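Local coordinates for acyl-homoserine-lactone synthase (Mesorhizobium sp. ORS 3359, PDB 6WNS), which catalyses the formation of acyl-homoserine lactone quorum signals, probably joining an acyl group from acyl-coenzyme A to S-adenosylmethionine, at residues R24-I29 against N44-A49; T132-G137 against V181-I186; R154-T159 against E187-A192. One frame throughout, in Å; residues are numbered along the deposited sequence.

Contact 1: R24-I29 against N44-A49; sequences RIRYDI and NIEIDA
Tyr27 and Ile45 mark the closest approach of the two backbones, with CA atoms 4.6 Å apart where the irregular segment 44-49 runs past the side of helix 16-31. Two neighbouring helix residues then reach across in different ways. Tyr27 has its CG anti to the backbone N (chi1 161°), which lays the ring over Asn44. The side-chain amide stacks on it with planes only 7° apart, and Asn44 CG comes within 3.6 Å of Tyr27 CZ. Asn44 CB sits over the middle of that ring face, 3.8 Å from the Tyr27 centroid, as a CH-pi contact. A water bonded to Tyr27 OH also accepts weakly from Asn44 ND2, a loose bridge between the polar ends of the stack. The Asn44 carbonyl O is buried 3.4 Å from Tyr27 CB and has no polar partner in the model.

Arg26 bends its chain at the third torsion and offers Glu46 the side of its guanidinium. Arg26 NE donates to Glu46 OE1 at 2.9 Å, and Arg26 NH2 donates to the same oxygen at 3.0 Å. OE1 lies in the guanidinium plane, but the carboxylate itself is turned 37° from it. Arg105 also forms a salt bridge to OE1, while Asp51 pairs with Arg26 NH2 and Tyr22 OH bonds Arg26 NH1. Asp48, whose OD1 also accepts from Phe50 N, extends the network to Arg72 and Arg105. This web of acids and arginines, with Arg26 and Glu46 buried in it, is consistent with the charged cluster of LuxI-type synthases, which in relatives lies by the probable S-adenosylmethionine site.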
loop_
_atom_site.group_PDB
_atom_site.type_symbol
_atom_site.label_atom_id
_atom_site.label_comp_id
_atom_site.label_asym_id
_atom_site.label_seq_id
_atom_site.Cartn_x
_atom_site.Cartn_y
_atom_site.Cartn_z
ATOM N N ARG A 24 12.990 -8.808 -4.448
ATOM C CA ARG A 24 13.687 -8.717 -5.767
ATOM C C ARG A 24 12.891 -7.802 -6.672
ATOM O O ARG A 24 13.496 -7.002 -7.397
ATOM C CB ARG A 24 13.858 -10.120 -6.382
ATOM C CG ARG A 24 14.789 -11.013 -5.566
ATOM C CD ARG A 24 15.468 -12.162 -6.346
ATOM N NE ARG A 24 15.733 -13.399 -5.602
ATOM C CZ ARG A 24 16.001 -13.552 -4.285
ATOM N NH1 ARG A 24 16.040 -12.512 -3.458
ATOM N NH2 ARG A 24 16.200 -14.778 -3.788
ATOM N N ILE A 25 11.563 -7.958 -6.681
ATOM C CA ILE A 25 10.640 -7.101 -7.447
ATOM C C ILE A 25 10.810 -5.638 -7.035
ATOM O O ILE A 25 10.838 -4.731 -7.913
ATOM C CB ILE A 25 9.209 -7.631 -7.307
ATOM C CG1 ILE A 25 9.047 -8.910 -8.127
ATOM C CG2 ILE A 25 8.234 -6.575 -7.728
ATOM C CD1 ILE A 25 7.702 -9.609 -7.920
ATOM N N ARG A 26 10.918 -5.373 -5.752
ATOM C CA ARG A 26 11.165 -3.978 -5.269
ATOM C C ARG A 26 12.467 -3.415 -5.821
ATOM O O ARG A 26 12.558 -2.183 -6.150
ATOM C CB ARG A 26 11.107 -4.021 -3.738
ATOM C CG ARG A 26 9.640 -4.079 -3.340
ATOM C CD ARG A 26 9.390 -4.078 -1.892
ATOM N NE ARG A 26 10.071 -2.958 -1.233
ATOM C CZ ARG A 26 10.046 -2.813 0.084
ATOM N NH1 ARG A 26 9.179 -3.494 0.795
ATOM N NH2 ARG A 26 10.867 -1.978 0.668
ATOM N N TYR A 27 13.470 -4.258 -6.000
ATOM C CA TYR A 27 14.709 -3.832 -6.688
ATOM C C TYR A 27 14.364 -3.433 -8.126
ATOM O O TYR A 27 14.719 -2.318 -8.524
ATOM C CB TYR A 27 15.773 -4.918 -6.649
ATOM C CG TYR A 27 16.816 -4.717 -7.682
ATOM C CD1 TYR A 27 17.861 -3.864 -7.407
ATOM C CD2 TYR A 27 16.744 -5.303 -8.943
ATOM C CE1 TYR A 27 18.858 -3.635 -8.321
ATOM C CE2 TYR A 27 17.746 -5.089 -9.882
ATOM C CZ TYR A 27 18.789 -4.228 -9.570
ATOM O OH TYR A 27 19.827 -3.953 -10.410
ATOM N N ASP A 28 13.596 -4.253 -8.830
ATOM C CA ASP A 28 13.239 -3.959 -10.254
ATOM C C ASP A 28 12.476 -2.632 -10.341
ATOM O O ASP A 28 12.743 -1.827 -11.264
ATOM C CB ASP A 28 12.444 -5.089 -10.873
ATOM C CG ASP A 28 13.186 -6.414 -10.950
ATOM O OD1 ASP A 28 14.401 -6.414 -11.091
ATOM O OD2 ASP A 28 12.526 -7.445 -10.815
ATOM N N ILE A 29 11.584 -2.363 -9.411
ATOM C CA ILE A 29 10.639 -1.230 -9.471
ATOM C C ILE A 29 11.308 0.025 -8.950
ATOM O O ILE A 29 11.183 1.081 -9.602
ATOM C CB ILE A 29 9.394 -1.530 -8.640
ATOM C CG1 ILE A 29 8.503 -2.564 -9.308
ATOM C CG2 ILE A 29 8.620 -0.252 -8.297
ATOM C CD1 ILE A 29 7.406 -3.023 -8.375
ATOM N N ASN A 44 20.536 -7.614 -5.213
ATOM C CA ASN A 44 19.429 -7.059 -6.020
ATOM C C ASN A 44 18.151 -7.187 -5.215
ATOM O O ASN A 44 17.215 -7.827 -5.660
ATOM C CB ASN A 44 19.407 -7.690 -7.429
ATOM C CG ASN A 44 20.492 -7.137 -8.314
ATOM O OD1 ASN A 44 21.248 -6.298 -7.830
ATOM N ND2 ASN A 44 20.616 -7.611 -9.576
ATOM N N ILE A 45 18.051 -6.456 -4.100
ATOM C CA ILE A 45 16.786 -6.277 -3.371
ATOM C C ILE A 45 16.641 -4.788 -3.019
ATOM O O ILE A 45 17.615 -4.055 -3.092
ATOM C CB ILE A 45 16.710 -7.129 -2.094
ATOM C CG1 ILE A 45 17.806 -6.698 -1.143
ATOM C CG2 ILE A 45 16.770 -8.621 -2.363
ATOM C CD1 ILE A 45 17.599 -7.151 0.302
ATOM N N GLU A 46 15.423 -4.391 -2.756
ATOM C CA GLU A 46 15.164 -3.044 -2.157
ATOM C C GLU A 46 14.403 -3.290 -0.849
ATOM O O GLU A 46 13.382 -4.004 -0.815
ATOM C CB GLU A 46 14.521 -2.119 -3.157
ATOM C CG GLU A 46 14.361 -0.673 -2.656
ATOM C CD GLU A 46 13.179 -0.442 -1.719
ATOM O OE1 GLU A 46 12.117 -1.062 -1.924
ATOM O OE2 GLU A 46 13.328 0.467 -0.821
ATOM N N ILE A 47 14.859 -2.606 0.203
ATOM C CA ILE A 47 14.352 -2.818 1.557
ATOM C C ILE A 47 14.630 -1.529 2.334
ATOM O O ILE A 47 15.673 -0.924 2.158
ATOM C CB ILE A 47 14.949 -4.115 2.166
ATOM C CG1 ILE A 47 14.305 -4.481 3.495
ATOM C CG2 ILE A 47 16.443 -3.978 2.332
ATOM C CD1 ILE A 47 14.751 -5.868 4.037
ATOM N N ASP A 48 13.694 -1.145 3.192
ATOM C CA ASP A 48 13.820 0.116 3.936
ATOM C C ASP A 48 13.618 -0.131 5.429
ATOM O O ASP A 48 13.486 -1.292 5.909
ATOM C CB ASP A 48 12.916 1.193 3.340
ATOM C CG ASP A 48 11.447 1.047 3.670
ATOM O OD1 ASP A 48 11.127 0.160 4.499
ATOM O OD2 ASP A 48 10.651 1.750 2.991
ATOM N N ALA A 49 13.666 0.952 6.197
ATOM C CA ALA A 49 13.624 0.851 7.673
ATOM C C ALA A 49 12.303 0.251 8.141
ATOM O O ALA A 49 12.216 -0.135 9.312
ATOM C CB ALA A 49 13.835 2.247 8.222
HETATM O O HOH W 1 21.389 -5.608 -12.195
#

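Contact 2: T132-G137 against V181-I186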
loop_
_atom_site.group_PDB
_atom_site.type_symbol
_atom_site.label_atom_id
_atom_site.label_comp_id
_atom_site.label_asym_id
_atom_site.label_seq_id
_atom_site.Cartn_x
_atom_site.Cartn_y
_atom_site.Cartn_z
ATOM N N THR A 132 -8.510 -6.445 3.523
ATOM C CA THR A 132 -7.526 -6.906 4.527
ATOM C C THR A 132 -7.610 -5.987 5.738
ATOM O O THR A 132 -7.673 -6.552 6.910
ATOM C CB THR A 132 -6.143 -6.986 3.909
ATOM O OG1 THR A 132 -6.312 -7.774 2.726
ATOM C CG2 THR A 132 -5.117 -7.569 4.854
ATOM N N ALA A 133 -7.734 -4.647 5.494
ATOM C CA ALA A 133 -7.739 -3.710 6.639
ATOM C C ALA A 133 -9.023 -3.955 7.465
ATOM O O ALA A 133 -8.939 -3.962 8.720
ATOM C CB ALA A 133 -7.626 -2.290 6.151
ATOM N N GLN A 134 -10.140 -4.201 6.767
ATOM C CA GLN A 134 -11.458 -4.526 7.364
ATOM C C GLN A 134 -11.267 -5.704 8.304
ATOM O O GLN A 134 -11.596 -5.590 9.493
ATOM C CB GLN A 134 -12.458 -4.937 6.282
ATOM C CG GLN A 134 -13.868 -5.228 6.831
ATOM C CD GLN A 134 -14.880 -4.064 6.533
ATOM O OE1 GLN A 134 -15.653 -4.169 5.573
ATOM N NE2 GLN A 134 -14.986 -3.097 7.534
ATOM N N SER A 135 -10.755 -6.795 7.749
ATOM C CA SER A 135 -10.604 -8.090 8.441
ATOM C C SER A 135 -9.771 -7.898 9.711
ATOM O O SER A 135 -10.023 -8.638 10.629
ATOM C CB SER A 135 -10.024 -9.150 7.552
ATOM O OG SER A 135 -8.625 -8.966 7.359
ATOM N N LEU A 136 -8.854 -6.931 9.791
ATOM C CA LEU A 136 -7.930 -6.795 10.961
ATOM C C LEU A 136 -8.410 -5.745 12.007
ATOM O O LEU A 136 -7.578 -5.433 12.968
ATOM C CB LEU A 136 -6.547 -6.424 10.403
ATOM C CG LEU A 136 -5.838 -7.524 9.607
ATOM C CD1 LEU A 136 -4.503 -7.023 9.051
ATOM C CD2 LEU A 136 -5.613 -8.783 10.434
ATOM N N GLY A 137 -9.556 -5.070 11.668
ATOM C CA GLY A 137 -10.110 -3.958 12.478
ATOM C C GLY A 137 -9.305 -2.668 12.360
ATOM O O GLY A 137 -9.371 -1.745 13.272
ATOM N N VAL A 181 -11.857 3.104 5.938
ATOM C CA VAL A 181 -12.061 1.679 5.531
ATOM C C VAL A 181 -13.540 1.362 5.783
ATOM O O VAL A 181 -13.874 1.012 6.902
ATOM C CB VAL A 181 -11.115 0.725 6.293
ATOM C CG1 VAL A 181 -11.288 -0.714 5.846
ATOM C CG2 VAL A 181 -9.650 1.130 6.175
ATOM N N THR A 182 -14.389 1.557 4.775
ATOM C CA THR A 182 -15.859 1.436 4.884
ATOM C C THR A 182 -16.338 0.303 3.957
ATOM O O THR A 182 -15.745 0.063 2.838
ATOM C CB THR A 182 -16.508 2.818 4.702
ATOM O OG1 THR A 182 -16.335 3.380 3.387
ATOM C CG2 THR A 182 -15.970 3.807 5.715
ATOM N N PRO A 183 -17.367 -0.472 4.415
ATOM C CA PRO A 183 -18.016 -1.503 3.594
ATOM C C PRO A 183 -18.420 -1.044 2.113
ATOM O O PRO A 183 -18.580 -1.898 1.182
ATOM C CB PRO A 183 -19.235 -1.852 4.468
ATOM C CG PRO A 183 -18.686 -1.770 5.866
ATOM C CD PRO A 183 -17.830 -0.518 5.820
ATOM N N GLU A 184 -18.617 0.327 2.077
ATOM C CA GLU A 184 -19.199 1.040 0.906
ATOM C C GLU A 184 -18.047 1.232 -0.072
ATOM O O GLU A 184 -18.174 0.781 -1.261
ATOM C CB GLU A 184 -19.915 2.368 1.253
ATOM C CG GLU A 184 -19.588 3.005 2.617
ATOM C CD GLU A 184 -20.427 2.572 3.828
ATOM O OE1 GLU A 184 -19.926 1.775 4.662
ATOM O OE2 GLU A 184 -21.552 3.069 3.970
ATOM N N ALA A 185 -16.954 1.814 0.437
ATOM C CA ALA A 185 -15.700 2.033 -0.316
ATOM C C ALA A 185 -15.432 0.700 -1.052
ATOM O O ALA A 185 -15.360 0.658 -2.398
ATOM C CB ALA A 185 -14.619 2.493 0.642
ATOM N N ILE A 186 -15.507 -0.405 -0.272
ATOM C CA ILE A 186 -15.225 -1.763 -0.813
ATOM C C ILE A 186 -16.157 -2.062 -1.995
ATOM O O ILE A 186 -15.656 -2.479 -3.067
ATOM C CB ILE A 186 -15.297 -2.807 0.309
ATOM C CG1 ILE A 186 -14.089 -2.658 1.246
ATOM C CG2 ILE A 186 -15.359 -4.203 -0.284
ATOM C CD1 ILE A 186 -14.429 -2.835 2.722
#
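Val181 is rotated with CG1 anti to the backbone N (chi1 -178°), which presents both of its methyls to Ala133; Gln134, extended at chi1 but bent at chi2 (104°), carries its amide over to helix 183-192. The setting is a beta-alpha-beta crossover: helix 121-135 links the parallel neighbours 100-108 and 140-146, and the contact lies at its C-terminal end. Ala133 CB sits 4.0 Å from Val181 CG2 and equally far from CG1, so the small side chain faces the fork of the valine. One methyl goes further, with Val181 CG1 3.8 Å from Gln134 N. Ile141 of strand 140-146 touches both Ala133 and Val181, closing this apolar spot against the sheet.

Nearer the surface, the Gln134 amide meets carbon. Gln134 OE1 lies 3.4 Å from Ile186 CD1 and 3.9 Å from Pro183 CG, the two side chains Gln134 and Pro183 crossing at about a right angle. Ile186 also packs on Cys127, Leu130 and Glu131, one and two turns back along helix 121-135.

A helix terminus lies on each side. Helix 121-135 stops in a Schellman motif, with Gly137 at positive phi and its N bonded to Gln134 O. Helix 183-192 starts from the N-cap Thr182, whose OG1 accepts a weak 3.4 Å hydrogen bond from Ala185 N.

Contact 3: R154-T159 against E187-A192; sequences RALGWT and EQTRRA
Gln188 can be followed outward from its CB, which presses 3.1 Å from Leu156 O, a tight carbon-to-oxygen approach. The same Gln188 CB lies 4.0 Å from Gly157 CA. Here the glycine, at positive phi as the chain leaves helix 149-155, brings no side chain between the backbones and lets the helix come close. Gln188 CG still borders Leu156 O, more loosely. A bend at chi2 (-53°) then folds the amide back along segment 154-159, where NE2 ends 4.0 Å from Ala155 O, too long for a hydrogen bond.

At the next helix residue, Thr189, Trp158 supplies the polar link. Its NE1 donates to Thr189 OG1 at 2.9 Å with an N-H...O angle of 160°, and the hydroxyl lies at the edge of the indole, close to its plane. Thr189 holds OG1 beside its own backbone N (chi1 -65°), where it also bonds Ala185 O one turn back; this buried hydroxyl is thus gripped twice, which fixes its rotation. Farther along, Leu156 CG rests 4.3 Å from Ala192 CB.

The indole of Trp158 packs on Leu130 of helix 121-135 and on Ile179 of strand 174-180, while Leu156 reaches Leu126 and Thr189 touches Cys127. The turn from helix 149-155 into strand 160-162 and helix 183-192 thus both pack on helix 121-135 as well as on each other.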
loop_
_atom_site.group_PDB
_atom_site.type_symbol
_atom_site.label_atom_id
_atom_site.label_comp_id
_atom_site.label_asym_id
_atom_site.label_seq_id
_atom_site.Cartn_x
_atom_site.Cartn_y
_atom_site.Cartn_z
ATOM N N ARG A 154 -11.498 9.072 -4.725
ATOM C CA ARG A 154 -12.865 9.632 -4.497
ATOM C C ARG A 154 -13.785 9.306 -5.680
ATOM O O ARG A 154 -14.944 9.516 -5.487
ATOM C CB ARG A 154 -12.861 11.126 -4.131
ATOM C CG ARG A 154 -12.537 11.352 -2.652
ATOM C CD ARG A 154 -12.949 12.675 -2.037
ATOM N NE ARG A 154 -11.917 13.659 -2.209
ATOM C CZ ARG A 154 -11.211 14.274 -1.270
ATOM N NH1 ARG A 154 -11.392 14.048 0.008
ATOM N NH2 ARG A 154 -10.253 15.107 -1.651
ATOM N N ALA A 155 -13.321 8.724 -6.798
ATOM C CA ALA A 155 -14.141 8.226 -7.942
ATOM C C ALA A 155 -14.542 6.755 -7.740
ATOM O O ALA A 155 -15.570 6.339 -8.329
ATOM C CB ALA A 155 -13.414 8.388 -9.267
ATOM N N LEU A 156 -13.746 5.993 -6.974
ATOM C CA LEU A 156 -13.962 4.542 -6.669
ATOM C C LEU A 156 -14.918 4.332 -5.452
ATOM O O LEU A 156 -15.227 3.129 -5.132
ATOM C CB LEU A 156 -12.604 3.876 -6.415
ATOM C CG LEU A 156 -11.899 3.271 -7.632
ATOM C CD1 LEU A 156 -11.656 4.314 -8.699
ATOM C CD2 LEU A 156 -10.565 2.645 -7.203
ATOM N N GLY A 157 -15.254 5.406 -4.706
ATOM C CA GLY A 157 -16.157 5.390 -3.535
ATOM C C GLY A 157 -15.468 5.790 -2.236
ATOM O O GLY A 157 -16.144 5.804 -1.203
ATOM N N TRP A 158 -14.189 6.162 -2.253
ATOM C CA TRP A 158 -13.429 6.298 -0.978
ATOM C C TRP A 158 -13.718 7.665 -0.343
ATOM O O TRP A 158 -13.765 8.744 -1.108
ATOM C CB TRP A 158 -11.928 6.087 -1.172
ATOM C CG TRP A 158 -11.559 4.740 -1.689
ATOM C CD1 TRP A 158 -12.307 3.902 -2.461
ATOM C CD2 TRP A 158 -10.264 4.133 -1.563
ATOM N NE1 TRP A 158 -11.572 2.799 -2.791
ATOM C CE2 TRP A 158 -10.322 2.897 -2.231
ATOM C CE3 TRP A 158 -9.095 4.478 -0.885
ATOM C CZ2 TRP A 158 -9.243 2.020 -2.260
ATOM C CZ3 TRP A 158 -8.006 3.633 -0.948
ATOM C CH2 TRP A 158 -8.092 2.408 -1.613
ATOM N N THR A 159 -13.965 7.623 0.998
ATOM C CA THR A 159 -14.129 8.882 1.760
ATOM C C THR A 159 -12.746 9.049 2.420
ATOM O O THR A 159 -12.174 8.009 2.987
ATOM C CB THR A 159 -15.440 8.889 2.584
ATOM O OG1 THR A 159 -15.080 8.599 3.933
ATOM C CG2 THR A 159 -16.500 7.896 2.124
ATOM N N GLU A 187 -17.462 -1.860 -1.813
ATOM C CA GLU A 187 -18.478 -2.269 -2.809
ATOM C C GLU A 187 -18.256 -1.544 -4.149
ATOM O O GLU A 187 -18.200 -2.249 -5.256
ATOM C CB GLU A 187 -19.887 -1.978 -2.278
ATOM C CG GLU A 187 -20.583 -3.235 -1.850
ATOM C CD GLU A 187 -20.355 -4.329 -2.865
ATOM O OE1 GLU A 187 -19.581 -5.354 -2.445
ATOM O OE2 GLU A 187 -20.897 -4.117 -4.091
ATOM N N GLN A 188 -18.166 -0.208 -4.070
ATOM C CA GLN A 188 -18.079 0.696 -5.250
ATOM C C GLN A 188 -16.792 0.323 -6.026
ATOM O O GLN A 188 -16.792 0.336 -7.288
ATOM C CB GLN A 188 -18.101 2.162 -4.777
ATOM C CG GLN A 188 -19.261 3.009 -5.313
ATOM C CD GLN A 188 -19.416 3.006 -6.817
ATOM O OE1 GLN A 188 -20.223 2.124 -7.378
ATOM N NE2 GLN A 188 -18.753 4.046 -7.482
ATOM N N THR A 189 -15.760 -0.095 -5.309
ATOM C CA THR A 189 -14.423 -0.393 -5.910
ATOM C C THR A 189 -14.579 -1.616 -6.841
ATOM O O THR A 189 -14.271 -1.510 -8.122
ATOM C CB THR A 189 -13.336 -0.611 -4.845
ATOM O OG1 THR A 189 -13.076 0.635 -4.072
ATOM C CG2 THR A 189 -12.025 -1.076 -5.469
ATOM N N ARG A 190 -15.007 -2.752 -6.220
ATOM C CA ARG A 190 -15.467 -3.967 -6.957
ATOM C C ARG A 190 -16.319 -3.605 -8.198
ATOM O O ARG A 190 -16.166 -4.373 -9.259
ATOM C CB ARG A 190 -16.286 -4.915 -6.073
ATOM C CG ARG A 190 -15.435 -5.922 -5.310
ATOM C CD ARG A 190 -16.261 -7.047 -4.694
ATOM N NE ARG A 190 -15.467 -7.767 -3.705
ATOM C CZ ARG A 190 -15.258 -9.087 -3.680
ATOM N NH1 ARG A 190 -15.847 -9.926 -4.565
ATOM N NH2 ARG A 190 -14.450 -9.575 -2.750
ATOM N N ARG A 191 -17.228 -2.569 -8.040
ATOM C CA ARG A 191 -18.191 -2.202 -9.111
ATOM C C ARG A 191 -17.433 -1.477 -10.212
ATOM O O ARG A 191 -17.678 -1.776 -11.462
ATOM C CB ARG A 191 -19.306 -1.247 -8.673
ATOM C CG ARG A 191 -20.186 -0.816 -9.837
ATOM C CD ARG A 191 -21.661 -0.948 -9.537
ATOM N NE ARG A 191 -21.994 -2.252 -8.964
ATOM C CZ ARG A 191 -22.542 -3.276 -9.620
ATOM N NH1 ARG A 191 -22.814 -3.193 -10.914
ATOM N NH2 ARG A 191 -22.808 -4.394 -8.964
ATOM N N ALA A 192 -16.496 -0.580 -9.749
ATOM C CA ALA A 192 -15.705 0.221 -10.708
ATOM C C ALA A 192 -14.904 -0.750 -11.593
ATOM O O ALA A 192 -14.844 -0.510 -12.892
ATOM C CB ALA A 192 -14.847 1.196 -9.964
#

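In the fold
Contact 1 comes first along the chain and closes before the others open, joining helix 16-31 to the loop before strand 56-60. Contacts 2 and 3 lie on the opposite side of the chain's centre, with centres about 28 Å and 30 Å from that of contact 1. Their own centres are about 12 Å apart, and their segments alternate in sequence. Both use helix 183-192: its start meets the end of helix 121-135, and its later turns meet the exit of helix 149-155. Ala185 touches Gly157 and Trp158, joining the two. All three belong to one domain built on a mixed sheet, consistent with the family's acetyltransferase-like fold, with the charged cluster of contact 1 far from the helix packing of contacts 2 and 3.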